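Long-range contacts in GDP-perosamine synthase (Caulobacter crescentus, PDB 3BN1), which uses pyridoxal phosphate and L-glutamate to aminate GDP-4-keto-6-deoxy-D-mannose, giving the GDP-perosamine needed for the lipopolysaccharide O-antigen: residues A[312-317]-A[362-367]; A[290-295]-A[348-353]; A[260-265]-A[356-361]; A[268-273]-A[366-371]. All blocks are in the same frame, centred on the assembly; numbering follows the deposited sequence.

Contact 1. Residues A[312-317]-A[362-367]; sequences LGIESR and DRVIAA. With AKG (2-oxoglutaric acid), chain G.
With CG1 set opposite its carbonyl carbon (chi1 -75°), Ile314 sends CD1 onto helix 358-371, and Arg363, with CG trans to its backbone N (chi1 -173°) and a chain extended from CG to NE, reaches back from that helix to the loop. The loop starts at a Schellman motif closing helix 302-311 in the C-terminal part of this aspartate aminotransferase-like fold: Gly313 has positive phi, and the N atoms of Gly313 and Ile314 bond to Asp310 O and Leu309 O. Apolar contact centres on Ala367, whose CB lies 3.7 Å from Ile314 CD1 and 4.1 Å from Leu312 CD1. The two branched side chains thus converge on one methyl. Val364 is looser, its CG2 being 4.5 Å from Ile314 CG2. At the far end of 312-317, Arg317, which takes no part in the helix contact, presents the edge of its guanidinium to a carboxylate of bound 2-oxoglutarate. Its NH1 makes a weak bond of 2.8 Å to ligand O2; Arg233 and Gln215 of the second subunit bind the ligand too. The guanidinium of Arg363 has NH1 on Pro7 O, and its NH2 donates only weakly to Leu312 O (3.3 Å, 144°). A water in the guanidinium plane supplements that link, accepting from Arg363 NE at 2.7 Å and donating to Leu312 O at 3.0 Å.

Contact 2. Residues A[290-295]-A[348-353]; sequences YTVRLG and LNLPTH
Val292 and Leu348 exchange both backbone bonds, Leu348 N to Val292 O at 2.8 Å and Val292 N to Leu348 O at 3.1 Å, which defines them as an antiparallel hydrogen-bonded pair. Leu348 O is approached a second time by Thr291 CA, a CA-H...O contact of 3.5 Å. Next along, Leu350 N donates to Tyr290 O at 2.7 Å. The return bond is missing: Tyr290 N goes instead to Thr352 OG1 (2.8 Å, 164°), and that hydroxyl donates to Leu350 O at 2.6 Å. The threonine side chain thereby stands between a backbone donor of one segment and a backbone acceptor of its own. These are the two central strands of the small antiparallel sheet in the C-terminal part of the fold. Tyr290, Val292, Leu348 and Leu350 share one apolar face, with Tyr290 CD1 3.8 Å from Leu350 CD1; Leu348 also packs on helix 302-311. Thr291 and Asn349 point side by side from the other face. The phenol oxygen of Tyr290 is bonded to Glu264. All touching residues are buried, and a single hydroxyl, by accepting from Tyr290 N and donating to Leu350 O, gives both of these buried backbone groups a partner.

Contact 3. Residues A[260-265]-A[356-361]; sequences VGWYEQ and LTEADI
Trp262 and Glu358 meet through a CH-pi contact: Glu358 CB sits 3.6 Å from the centroid of the indole six-membered ring, only 11° off the ring normal, and so nearly above its middle. With CG anti to the backbone N (chi1 -173°) and the chain extended beyond it, Glu358 runs across that same ring face toward NE1, its carboxylate plane within 13° of the indole plane. The charged end is held by Lys266, which forms a salt bridge with OE2. A second CH-pi contact pairs Ile361 CG2 with a face of Tyr263, 4.2 Å from the ring centroid and displaced toward the rim. The Tyr263 hydroxyl is bonded to Pro351 O, which helps fix the ring that Ile361 covers.

Polar backbone also meets the indole. Glu358 N lies over the face, 3.2 Å from Trp262 CZ3, while Leu356 O comes in at the ring edge, 3.6 Å from the same CZ3. That backbone belongs to the start of helix 358-371, where Thr357 is the N-cap of a capping box: Asp360 N donates to Thr357 OG1 at 3.1 Å, and Thr357 N donates to Asp360 OD2 at 2.7 Å, meeting that oxygen from above the carboxylate plane. The tryptophan of helix 249-266 therefore packs against a first helical turn closed by these reciprocal capping bonds.

Plain apolar contact fills in between the two rings. Ile361 CG1 approaches Trp262 CE3 at 4.0 Å, placing this one side chain against both aromatics, while Leu356 packs on Val259 one turn earlier in helix 249-266.

Contact 4. Residues A[268-273]-A[366-371]; sequences ARLGNR and AALDQV
The last turns of helix 358-371 are tied here to the short 3-10 turn and loop that follow helix 249-266, with Asp369 meeting Arg269 and Arg273. Arg273 grips Asp369 end-on with two nitrogens: NH1 donates to OD1 at 2.8 Å, on the lone pair facing away from the other oxygen, and NH2 donates to the backbone O of the same residue at 3.0 Å. Both acceptors lie close to the guanidinium plane, which stands almost perpendicular (87°) to the carboxylate. Arg269 uses NH2 on the other oxygen, OD2, at 2.6 Å, coming from above the carboxylate plane. The three residues thus form a salt-bridge network in which each carboxylate oxygen has its own arginine, an arrangement that probably favours the ionised acid at this partly exposed edge of the C-terminal region. Arg273 NH2 also bonds to Leu372 O, and the side chain touches Leu298, one of the residues at the bound sodium ion. The apolar part comes from Leu270, which has CG opposite its carbonyl carbon (chi1 -59°), bringing its two methyls to the helix: CD1 meets Leu368 CB at 3.7 Å, and CD2 presses on the backbone, 3.2 Å from Asp369 N.

From the N terminus, helix 249-266 supplies 260-265 to contact 3, and the loop after it supplies 268-273 to contact 4; both close about ninety residues later on helix 358-371, and they cross because their partners follow in the same order. Contact 2, between strands 290-294 and 347-350, lies wholly within both spans. Contact 1 starts after helix 302-311 and ends on helix 358-371, crossing contacts 2 and 3; it shares Ala366 and Ala367 with contact 4. Direct touches join them: Arg317 O to Asn349 N (contacts 1 and 2), Tyr263 to the strand pair (3 and 2), Gly295 N to Arg273 O (2 and 4). Sheet, flanking helices and terminal helix are thereby interlocked.

Contact 1. Residues A[312-317]-A[362-367]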
loop_
_atom_site.group_PDB
_atom_site.type_symbol
_atom_site.label_atom_id
_atom_site.label_comp_id
_atom_site.label_asym_id
_atom_site.label_seq_id
_atom_site.Cartn_x
_atom_site.Cartn_y
_atom_site.Cartn_z
ATOM N N LEU A 312 -5.057 31.122 17.344
ATOM C CA LEU A 312 -4.837 32.283 16.490
ATOM C C LEU A 312 -4.997 31.884 15.039
ATOM O O LEU A 312 -4.717 32.701 14.181
ATOM C CB LEU A 312 -3.483 32.970 16.740
ATOM C CG LEU A 312 -3.437 33.771 18.065
ATOM C CD1 LEU A 312 -2.057 33.925 18.731
ATOM C CD2 LEU A 312 -4.202 35.129 17.934
ATOM N N GLY A 313 -5.461 30.661 14.765
ATOM C CA GLY A 313 -5.672 30.225 13.380
ATOM C C GLY A 313 -4.463 29.824 12.554
ATOM O O GLY A 313 -4.502 29.842 11.300
ATOM N N ILE A 314 -3.422 29.409 13.269
ATOM C CA ILE A 314 -2.157 29.002 12.675
ATOM C C ILE A 314 -1.750 27.598 13.059
ATOM O O ILE A 314 -1.536 27.267 14.243
ATOM C CB ILE A 314 -1.027 29.966 13.023
ATOM C CG1 ILE A 314 -1.205 31.235 12.203
ATOM C CG2 ILE A 314 0.341 29.386 12.688
ATOM C CD1 ILE A 314 -0.995 32.402 13.036
ATOM N N GLU A 315 -1.595 26.784 12.023
ATOM C CA GLU A 315 -1.134 25.407 12.221
ATOM C C GLU A 315 0.388 25.313 12.401
ATOM O O GLU A 315 1.149 25.977 11.711
ATOM C CB GLU A 315 -1.513 24.559 11.017
ATOM C CG GLU A 315 -1.275 23.085 11.328
ATOM C CD GLU A 315 -1.804 22.136 10.295
ATOM O OE1 GLU A 315 -2.057 22.593 9.154
ATOM O OE2 GLU A 315 -1.936 20.940 10.656
ATOM N N SER A 316 0.837 24.470 13.321
ATOM C CA SER A 316 2.272 24.224 13.523
ATOM C C SER A 316 2.307 22.788 14.037
ATOM O O SER A 316 1.252 22.189 14.263
ATOM C CB SER A 316 2.900 25.225 14.533
ATOM O OG SER A 316 2.325 25.191 15.823
ATOM N N ARG A 317 3.463 22.228 14.339
ATOM C CA ARG A 317 3.426 20.885 14.935
ATOM C C ARG A 317 4.764 20.683 15.594
ATOM O O ARG A 317 5.761 21.358 15.299
ATOM C CB ARG A 317 3.199 19.775 13.917
ATOM C CG ARG A 317 4.338 19.794 13.007
ATOM C CD ARG A 317 4.244 18.945 11.734
ATOM N NE ARG A 317 4.510 17.536 11.987
ATOM C CZ ARG A 317 4.254 16.557 11.118
ATOM N NH1 ARG A 317 4.537 15.308 11.487
ATOM N NH2 ARG A 317 3.721 16.818 9.905
ATOM N N ASP A 362 3.915 37.208 7.622
ATOM C CA ASP A 362 3.878 38.270 8.609
ATOM C C ASP A 362 3.012 37.867 9.842
ATOM O O ASP A 362 3.352 38.098 11.023
ATOM C CB ASP A 362 3.248 39.488 7.933
ATOM C CG ASP A 362 4.242 40.262 7.091
ATOM O OD1 ASP A 362 5.458 40.110 7.338
ATOM O OD2 ASP A 362 3.818 41.025 6.190
ATOM N N ARG A 363 1.882 37.268 9.526
ATOM C CA ARG A 363 0.873 36.820 10.495
ATOM C C ARG A 363 1.435 35.766 11.437
ATOM O O ARG A 363 1.286 35.861 12.648
ATOM C CB ARG A 363 -0.294 36.227 9.708
ATOM C CG ARG A 363 -1.459 35.897 10.600
ATOM C CD ARG A 363 -2.778 35.703 9.812
ATOM N NE ARG A 363 -3.710 34.906 10.610
ATOM C CZ ARG A 363 -4.536 33.977 10.135
ATOM N NH1 ARG A 363 -4.618 33.722 8.824
ATOM N NH2 ARG A 363 -5.338 33.346 10.979
ATOM N N VAL A 364 2.144 34.788 10.898
ATOM C CA VAL A 364 2.742 33.764 11.748
ATOM C C VAL A 364 3.737 34.437 12.703
ATOM O O VAL A 364 3.841 34.166 13.896
ATOM C CB VAL A 364 3.549 32.830 10.797
ATOM C CG1 VAL A 364 4.381 31.788 11.573
ATOM C CG2 VAL A 364 2.601 32.105 9.945
ATOM N N ILE A 365 4.550 35.338 12.164
ATOM C CA ILE A 365 5.512 35.936 13.053
ATOM C C ILE A 365 4.896 36.806 14.157
ATOM O O ILE A 365 5.412 36.862 15.267
ATOM C CB ILE A 365 6.537 36.743 12.279
ATOM C CG1 ILE A 365 7.537 35.728 11.680
ATOM C CG2 ILE A 365 7.219 37.778 13.246
ATOM C CD1 ILE A 365 8.089 36.140 10.365
ATOM N N ALA A 366 3.819 37.508 13.825
ATOM C CA ALA A 366 3.191 38.362 14.787
ATOM C C ALA A 366 2.594 37.500 15.887
ATOM O O ALA A 366 2.682 37.856 17.075
ATOM C CB ALA A 366 2.107 39.176 14.114
ATOM N N ALA A 367 1.986 36.380 15.475
ATOM C CA ALA A 367 1.403 35.417 16.413
ATOM C C ALA A 367 2.497 34.877 17.335
ATOM O O ALA A 367 2.286 34.817 18.543
ATOM C CB ALA A 367 0.712 34.252 15.686
HETATM C C1 AKG G . 3.676 13.903 8.801
HETATM O O1 AKG G . 2.609 14.024 9.462
HETATM O O2 AKG G . 4.529 14.823 8.770
HETATM C C2 AKG G . 3.926 12.666 8.033
HETATM O O5 AKG G . 4.894 12.597 7.302
HETATM C C3 AKG G . 2.963 11.514 8.235
HETATM C C4 AKG G . 3.235 10.391 7.258
HETATM C C5 AKG G . 2.020 9.506 7.192
HETATM O O3 AKG G . 2.088 8.478 6.467
HETATM O O4 AKG G . 0.908 9.799 7.954
HETATM O O HOH W 1 -3.593 35.318 13.294
#

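Contact 2. Residues A[290-295]-A[348-353]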
loop_
_atom_site.group_PDB
_atom_site.type_symbol
_atom_site.label_atom_id
_atom_site.label_comp_id
_atom_site.label_asym_id
_atom_site.label_seq_id
_atom_site.Cartn_x
_atom_site.Cartn_y
_atom_site.Cartn_z
ATOM N N TYR A 290 10.006 24.705 7.910
ATOM C CA TYR A 290 10.868 25.687 8.584
ATOM C C TYR A 290 10.788 25.441 10.109
ATOM O O TYR A 290 9.716 25.599 10.708
ATOM C CB TYR A 290 10.469 27.109 8.176
ATOM C CG TYR A 290 11.421 28.144 8.652
ATOM C CD1 TYR A 290 11.326 28.655 9.986
ATOM C CD2 TYR A 290 12.423 28.624 7.797
ATOM C CE1 TYR A 290 12.210 29.662 10.437
ATOM C CE2 TYR A 290 13.305 29.643 8.238
ATOM C CZ TYR A 290 13.215 30.123 9.547
ATOM O OH TYR A 290 14.126 31.102 9.908
ATOM N N THR A 291 11.882 24.903 10.678
ATOM C CA THR A 291 11.897 24.404 12.048
ATOM C C THR A 291 12.754 25.235 13.007
ATOM O O THR A 291 13.949 25.375 12.802
ATOM C CB THR A 291 12.301 22.854 12.070
ATOM O OG1 THR A 291 11.437 22.070 11.222
ATOM C CG2 THR A 291 12.279 22.216 13.481
ATOM N N VAL A 292 12.141 25.810 14.048
ATOM C CA VAL A 292 12.907 26.558 15.042
ATOM C C VAL A 292 12.932 25.728 16.330
ATOM O O VAL A 292 12.144 24.776 16.478
ATOM C CB VAL A 292 12.250 27.914 15.464
ATOM C CG1 VAL A 292 12.239 28.978 14.380
ATOM C CG2 VAL A 292 10.865 27.759 16.046
ATOM N N ARG A 293 13.809 26.112 17.264
ATOM C CA ARG A 293 13.846 25.504 18.590
ATOM C C ARG A 293 13.612 26.724 19.454
ATOM O O ARG A 293 14.190 27.817 19.264
ATOM C CB ARG A 293 15.143 24.758 18.966
ATOM C CG ARG A 293 15.447 23.676 17.926
ATOM C CD ARG A 293 16.749 22.930 18.203
ATOM N NE ARG A 293 16.743 22.401 19.547
ATOM C CZ ARG A 293 17.758 21.787 20.163
ATOM N NH1 ARG A 293 18.896 21.578 19.526
ATOM N NH2 ARG A 293 17.626 21.396 21.434
ATOM N N LEU A 294 12.622 26.542 20.308
ATOM C CA LEU A 294 12.216 27.585 21.201
ATOM C C LEU A 294 13.372 27.919 22.103
ATOM O O LEU A 294 14.175 27.051 22.489
ATOM C CB LEU A 294 10.989 27.161 22.015
ATOM C CG LEU A 294 9.769 26.910 21.131
ATOM C CD1 LEU A 294 8.595 27.241 21.992
ATOM C CD2 LEU A 294 9.742 27.699 19.815
ATOM N N GLY A 295 13.384 29.200 22.468
ATOM C CA GLY A 295 14.406 29.757 23.337
ATOM C C GLY A 295 14.249 29.135 24.707
ATOM O O GLY A 295 13.129 28.911 25.200
ATOM N N LEU A 348 9.897 23.122 16.917
ATOM C CA LEU A 348 8.589 23.509 16.381
ATOM C C LEU A 348 8.612 23.667 14.875
ATOM O O LEU A 348 9.331 24.502 14.368
ATOM C CB LEU A 348 8.152 24.857 16.961
ATOM C CG LEU A 348 6.802 25.424 16.440
ATOM C CD1 LEU A 348 5.637 24.486 16.888
ATOM C CD2 LEU A 348 6.581 26.885 16.961
ATOM N N ASN A 349 7.782 22.928 14.141
ATOM C CA ASN A 349 7.727 23.090 12.669
ATOM C C ASN A 349 6.749 24.194 12.372
ATOM O O ASN A 349 5.603 24.063 12.800
ATOM C CB ASN A 349 7.132 21.830 12.025
ATOM C CG ASN A 349 7.991 20.629 12.229
ATOM O OD1 ASN A 349 7.519 19.537 12.590
ATOM N ND2 ASN A 349 9.288 20.831 12.036
ATOM N N LEU A 350 7.153 25.197 11.587
ATOM C CA LEU A 350 6.261 26.327 11.284
ATOM C C LEU A 350 5.679 26.170 9.862
ATOM O O LEU A 350 6.274 25.498 9.034
ATOM C CB LEU A 350 7.112 27.611 11.272
ATOM C CG LEU A 350 7.656 28.110 12.618
ATOM C CD1 LEU A 350 8.507 29.398 12.474
ATOM C CD2 LEU A 350 6.416 28.246 13.487
ATOM N N PRO A 351 4.545 26.806 9.537
ATOM C CA PRO A 351 4.003 26.695 8.170
ATOM C C PRO A 351 5.063 26.990 7.085
ATOM O O PRO A 351 5.773 28.025 7.083
ATOM C CB PRO A 351 2.907 27.758 8.108
ATOM C CG PRO A 351 2.462 27.900 9.540
ATOM C CD PRO A 351 3.737 27.674 10.406
ATOM N N THR A 352 5.096 26.072 6.124
ATOM C CA THR A 352 6.038 26.125 5.013
ATOM C C THR A 352 5.411 25.349 3.890
ATOM O O THR A 352 5.289 24.125 3.957
ATOM C CB THR A 352 7.363 25.390 5.399
ATOM O OG1 THR A 352 7.574 25.469 6.826
ATOM C CG2 THR A 352 8.530 26.043 4.713
ATOM N N HIS A 353 4.969 26.076 2.886
ATOM C CA HIS A 353 4.347 25.451 1.709
ATOM C C HIS A 353 4.233 26.492 0.610
ATOM O O HIS A 353 4.269 27.692 0.895
ATOM C CB HIS A 353 3.015 24.652 1.985
ATOM C CG HIS A 353 1.838 25.492 2.384
ATOM N ND1 HIS A 353 1.127 26.269 1.493
ATOM C CD2 HIS A 353 1.281 25.709 3.602
ATOM C CE1 HIS A 353 0.194 26.936 2.144
ATOM N NE2 HIS A 353 0.249 26.595 3.421
#

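Contact 3. Residues A[260-265]-A[356-361]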
loop_
_atom_site.group_PDB
_atom_site.type_symbol
_atom_site.label_atom_id
_atom_site.label_comp_id
_atom_site.label_asym_id
_atom_site.label_seq_id
_atom_site.Cartn_x
_atom_site.Cartn_y
_atom_site.Cartn_z
ATOM N N VAL A 260 10.724 30.781 2.799
ATOM C CA VAL A 260 11.823 30.616 3.731
ATOM C C VAL A 260 12.559 31.947 3.855
ATOM O O VAL A 260 13.015 32.359 4.928
ATOM C CB VAL A 260 12.853 29.560 3.160
ATOM C CG1 VAL A 260 14.133 29.608 4.006
ATOM C CG2 VAL A 260 12.294 28.183 3.274
ATOM N N GLY A 261 12.684 32.627 2.720
ATOM C CA GLY A 261 13.381 33.905 2.775
ATOM C C GLY A 261 12.677 34.949 3.621
ATOM O O GLY A 261 13.301 35.771 4.309
ATOM N N TRP A 262 11.360 34.880 3.611
ATOM C CA TRP A 262 10.537 35.807 4.378
ATOM C C TRP A 262 10.774 35.557 5.857
ATOM O O TRP A 262 10.948 36.492 6.638
ATOM C CB TRP A 262 9.086 35.604 3.982
ATOM C CG TRP A 262 8.814 36.240 2.699
ATOM C CD1 TRP A 262 9.453 37.344 2.180
ATOM C CD2 TRP A 262 7.815 35.842 1.737
ATOM N NE1 TRP A 262 8.940 37.616 0.922
ATOM C CE2 TRP A 262 7.937 36.722 0.627
ATOM C CE3 TRP A 262 6.826 34.835 1.708
ATOM C CZ2 TRP A 262 7.061 36.666 -0.488
ATOM C CZ3 TRP A 262 5.964 34.768 0.581
ATOM C CH2 TRP A 262 6.112 35.679 -0.510
ATOM N N TYR A 263 10.842 34.274 6.212
ATOM C CA TYR A 263 11.142 33.852 7.587
ATOM C C TYR A 263 12.486 34.383 8.051
ATOM O O TYR A 263 12.576 34.896 9.170
ATOM C CB TYR A 263 11.084 32.319 7.749
ATOM C CG TYR A 263 9.713 31.699 8.040
ATOM C CD1 TYR A 263 8.924 32.127 9.095
ATOM C CD2 TYR A 263 9.231 30.666 7.270
ATOM C CE1 TYR A 263 7.669 31.556 9.342
ATOM C CE2 TYR A 263 7.977 30.085 7.487
ATOM C CZ TYR A 263 7.193 30.504 8.532
ATOM O OH TYR A 263 5.961 29.899 8.805
ATOM N N GLU A 264 13.496 34.281 7.193
ATOM C CA GLU A 264 14.879 34.656 7.528
ATOM C C GLU A 264 14.971 36.129 7.824
ATOM O O GLU A 264 15.675 36.547 8.726
ATOM C CB GLU A 264 15.858 34.239 6.422
ATOM C CG GLU A 264 16.342 32.798 6.595
ATOM C CD GLU A 264 16.996 32.554 7.958
ATOM O OE1 GLU A 264 17.888 33.365 8.313
ATOM O OE2 GLU A 264 16.621 31.574 8.668
ATOM N N GLN A 265 14.210 36.878 7.038
ATOM C CA GLN A 265 14.175 38.315 7.152
ATOM C C GLN A 265 13.339 38.785 8.346
ATOM O O GLN A 265 13.708 39.669 9.126
ATOM C CB GLN A 265 13.594 38.916 5.866
ATOM C CG GLN A 265 13.511 40.466 5.855
ATOM C CD GLN A 265 12.364 41.035 5.008
ATOM O OE1 GLN A 265 12.060 40.535 3.921
ATOM N NE2 GLN A 265 11.733 42.096 5.503
ATOM N N LEU A 356 1.835 29.850 0.600
ATOM C CA LEU A 356 1.958 30.947 1.594
ATOM C C LEU A 356 2.443 32.274 1.039
ATOM O O LEU A 356 3.413 32.304 0.273
ATOM C CB LEU A 356 2.885 30.557 2.745
ATOM C CG LEU A 356 2.453 29.236 3.372
ATOM C CD1 LEU A 356 3.663 28.969 4.202
ATOM C CD2 LEU A 356 1.195 29.568 4.259
ATOM N N THR A 357 1.749 33.348 1.445
ATOM C CA THR A 357 2.076 34.734 1.075
ATOM C C THR A 357 2.934 35.413 2.134
ATOM O O THR A 357 2.954 34.981 3.278
ATOM C CB THR A 357 0.804 35.627 0.847
ATOM O OG1 THR A 357 0.073 35.816 2.065
ATOM C CG2 THR A 357 -0.096 34.980 -0.185
ATOM N N GLU A 358 3.555 36.529 1.751
ATOM C CA GLU A 358 4.378 37.310 2.650
ATOM C C GLU A 358 3.488 37.769 3.816
ATOM O O GLU A 358 3.908 37.760 4.965
ATOM C CB GLU A 358 5.017 38.520 1.938
ATOM C CG GLU A 358 5.987 39.161 2.884
ATOM C CD GLU A 358 6.735 40.334 2.308
ATOM O OE1 GLU A 358 6.541 40.562 1.113
ATOM O OE2 GLU A 358 7.509 41.032 3.009
ATOM N N ALA A 359 2.220 38.030 3.516
ATOM C CA ALA A 359 1.306 38.488 4.558
ATOM C C ALA A 359 1.059 37.375 5.557
ATOM O O ALA A 359 1.055 37.615 6.756
ATOM C CB ALA A 359 -0.006 38.987 3.949
ATOM N N ASP A 360 0.878 36.163 5.038
ATOM C CA ASP A 360 0.673 34.964 5.853
ATOM C C ASP A 360 1.850 34.832 6.815
ATOM O O ASP A 360 1.665 34.505 7.999
ATOM C CB ASP A 360 0.749 33.700 4.994
ATOM C CG ASP A 360 -0.440 33.514 4.060
ATOM O OD1 ASP A 360 -1.480 34.148 4.316
ATOM O OD2 ASP A 360 -0.346 32.708 3.102
ATOM N N ILE A 361 3.055 35.026 6.259
ATOM C CA ILE A 361 4.261 34.894 7.037
ATOM C C ILE A 361 4.297 36.016 8.038
ATOM O O ILE A 361 4.589 35.798 9.213
ATOM C CB ILE A 361 5.562 34.771 6.230
ATOM C CG1 ILE A 361 5.489 33.596 5.226
ATOM C CG2 ILE A 361 6.767 34.802 7.181
ATOM C CD1 ILE A 361 4.805 32.289 5.810
#

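Contact 4. Residues A[268-273]-A[366-371]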
loop_
_atom_site.group_PDB
_atom_site.type_symbol
_atom_site.label_atom_id
_atom_site.label_comp_id
_atom_site.label_asym_id
_atom_site.label_seq_id
_atom_site.Cartn_x
_atom_site.Cartn_y
_atom_site.Cartn_z
ATOM N N ALA A 268 13.801 38.205 12.861
ATOM C CA ALA A 268 14.532 39.144 13.703
ATOM C C ALA A 268 13.589 39.747 14.764
ATOM O O ALA A 268 13.955 40.007 15.908
ATOM C CB ALA A 268 15.077 40.263 12.781
ATOM N N ARG A 269 12.350 39.979 14.369
ATOM C CA ARG A 269 11.387 40.546 15.286
ATOM C C ARG A 269 11.220 39.738 16.582
ATOM O O ARG A 269 10.775 40.261 17.602
ATOM C CB ARG A 269 10.056 40.693 14.532
ATOM C CG ARG A 269 9.071 41.625 15.211
ATOM C CD ARG A 269 7.641 41.288 14.811
ATOM N NE ARG A 269 6.676 41.478 15.898
ATOM C CZ ARG A 269 5.366 41.658 15.719
ATOM N NH1 ARG A 269 4.854 41.689 14.489
ATOM N NH2 ARG A 269 4.558 41.811 16.766
ATOM N N LEU A 270 11.563 38.456 16.549
ATOM C CA LEU A 270 11.380 37.565 17.708
ATOM C C LEU A 270 12.634 37.424 18.556
ATOM O O LEU A 270 12.641 36.815 19.656
ATOM C CB LEU A 270 10.917 36.183 17.224
ATOM C CG LEU A 270 9.616 36.074 16.412
ATOM C CD1 LEU A 270 9.408 34.628 16.168
ATOM C CD2 LEU A 270 8.352 36.677 17.061
ATOM N N GLY A 271 13.711 38.014 18.052
ATOM C CA GLY A 271 14.957 38.001 18.811
ATOM C C GLY A 271 15.417 36.640 19.295
ATOM O O GLY A 271 15.395 35.668 18.535
ATOM N N ASN A 272 15.886 36.561 20.545
ATOM C CA ASN A 272 16.387 35.275 21.005
ATOM C C ASN A 272 15.287 34.281 21.392
ATOM O O ASN A 272 15.586 33.177 21.896
ATOM C CB ASN A 272 17.437 35.443 22.135
ATOM C CG ASN A 272 16.790 35.683 23.505
ATOM O OD1 ASN A 272 15.585 35.954 23.598
ATOM N ND2 ASN A 272 17.594 35.611 24.568
ATOM N N ARG A 273 14.030 34.655 21.152
ATOM C CA ARG A 273 12.949 33.756 21.526
ATOM C C ARG A 273 12.775 32.451 20.762
ATOM O O ARG A 273 12.132 31.487 21.239
ATOM C CB ARG A 273 11.692 34.516 21.720
ATOM C CG ARG A 273 11.849 35.474 22.914
ATOM C CD ARG A 273 10.530 36.252 23.119
ATOM N NE ARG A 273 10.239 37.199 22.039
ATOM C CZ ARG A 273 9.029 37.638 21.672
ATOM N NH1 ARG A 273 8.969 38.503 20.665
ATOM N NH2 ARG A 273 7.901 37.227 22.271
ATOM N N ALA A 366 3.819 37.508 13.825
ATOM C CA ALA A 366 3.191 38.362 14.787
ATOM C C ALA A 366 2.594 37.500 15.887
ATOM O O ALA A 366 2.682 37.856 17.075
ATOM C CB ALA A 366 2.107 39.176 14.114
ATOM N N ALA A 367 1.986 36.380 15.475
ATOM C CA ALA A 367 1.403 35.417 16.413
ATOM C C ALA A 367 2.497 34.877 17.335
ATOM O O ALA A 367 2.286 34.817 18.543
ATOM C CB ALA A 367 0.712 34.252 15.686
ATOM N N LEU A 368 3.665 34.553 16.769
ATOM C CA LEU A 368 4.784 34.049 17.567
ATOM C C LEU A 368 5.252 35.126 18.524
ATOM O O LEU A 368 5.653 34.831 19.648
ATOM C CB LEU A 368 5.917 33.622 16.655
ATOM C CG LEU A 368 5.748 32.282 15.871
ATOM C CD1 LEU A 368 6.957 32.101 14.958
ATOM C CD2 LEU A 368 5.775 31.092 16.923
ATOM N N ASP A 369 5.284 36.388 18.061
ATOM C CA ASP A 369 5.627 37.484 18.940
ATOM C C ASP A 369 4.653 37.497 20.165
ATOM O O ASP A 369 5.046 37.656 21.362
ATOM C CB ASP A 369 5.593 38.815 18.183
ATOM C CG ASP A 369 5.787 40.010 19.115
ATOM O OD1 ASP A 369 6.762 39.998 19.902
ATOM O OD2 ASP A 369 4.918 40.907 19.135
ATOM N N GLN A 370 3.380 37.285 19.869
ATOM C CA GLN A 370 2.340 37.212 20.903
ATOM C C GLN A 370 2.432 36.019 21.868
ATOM O O GLN A 370 2.285 36.184 23.048
ATOM C CB GLN A 370 0.962 37.242 20.252
ATOM C CG GLN A 370 -0.177 36.884 21.185
ATOM C CD GLN A 370 -1.480 37.468 20.684
ATOM O OE1 GLN A 370 -1.527 38.014 19.571
ATOM N NE2 GLN A 370 -2.540 37.372 21.495
ATOM N N VAL A 371 2.660 34.814 21.349
ATOM C CA VAL A 371 2.708 33.590 22.152
ATOM C C VAL A 371 4.019 33.109 22.770
ATOM O O VAL A 371 4.019 32.203 23.584
ATOM C CB VAL A 371 1.955 32.408 21.453
ATOM C CG1 VAL A 371 0.612 32.943 20.917
ATOM C CG2 VAL A 371 2.812 31.780 20.284
#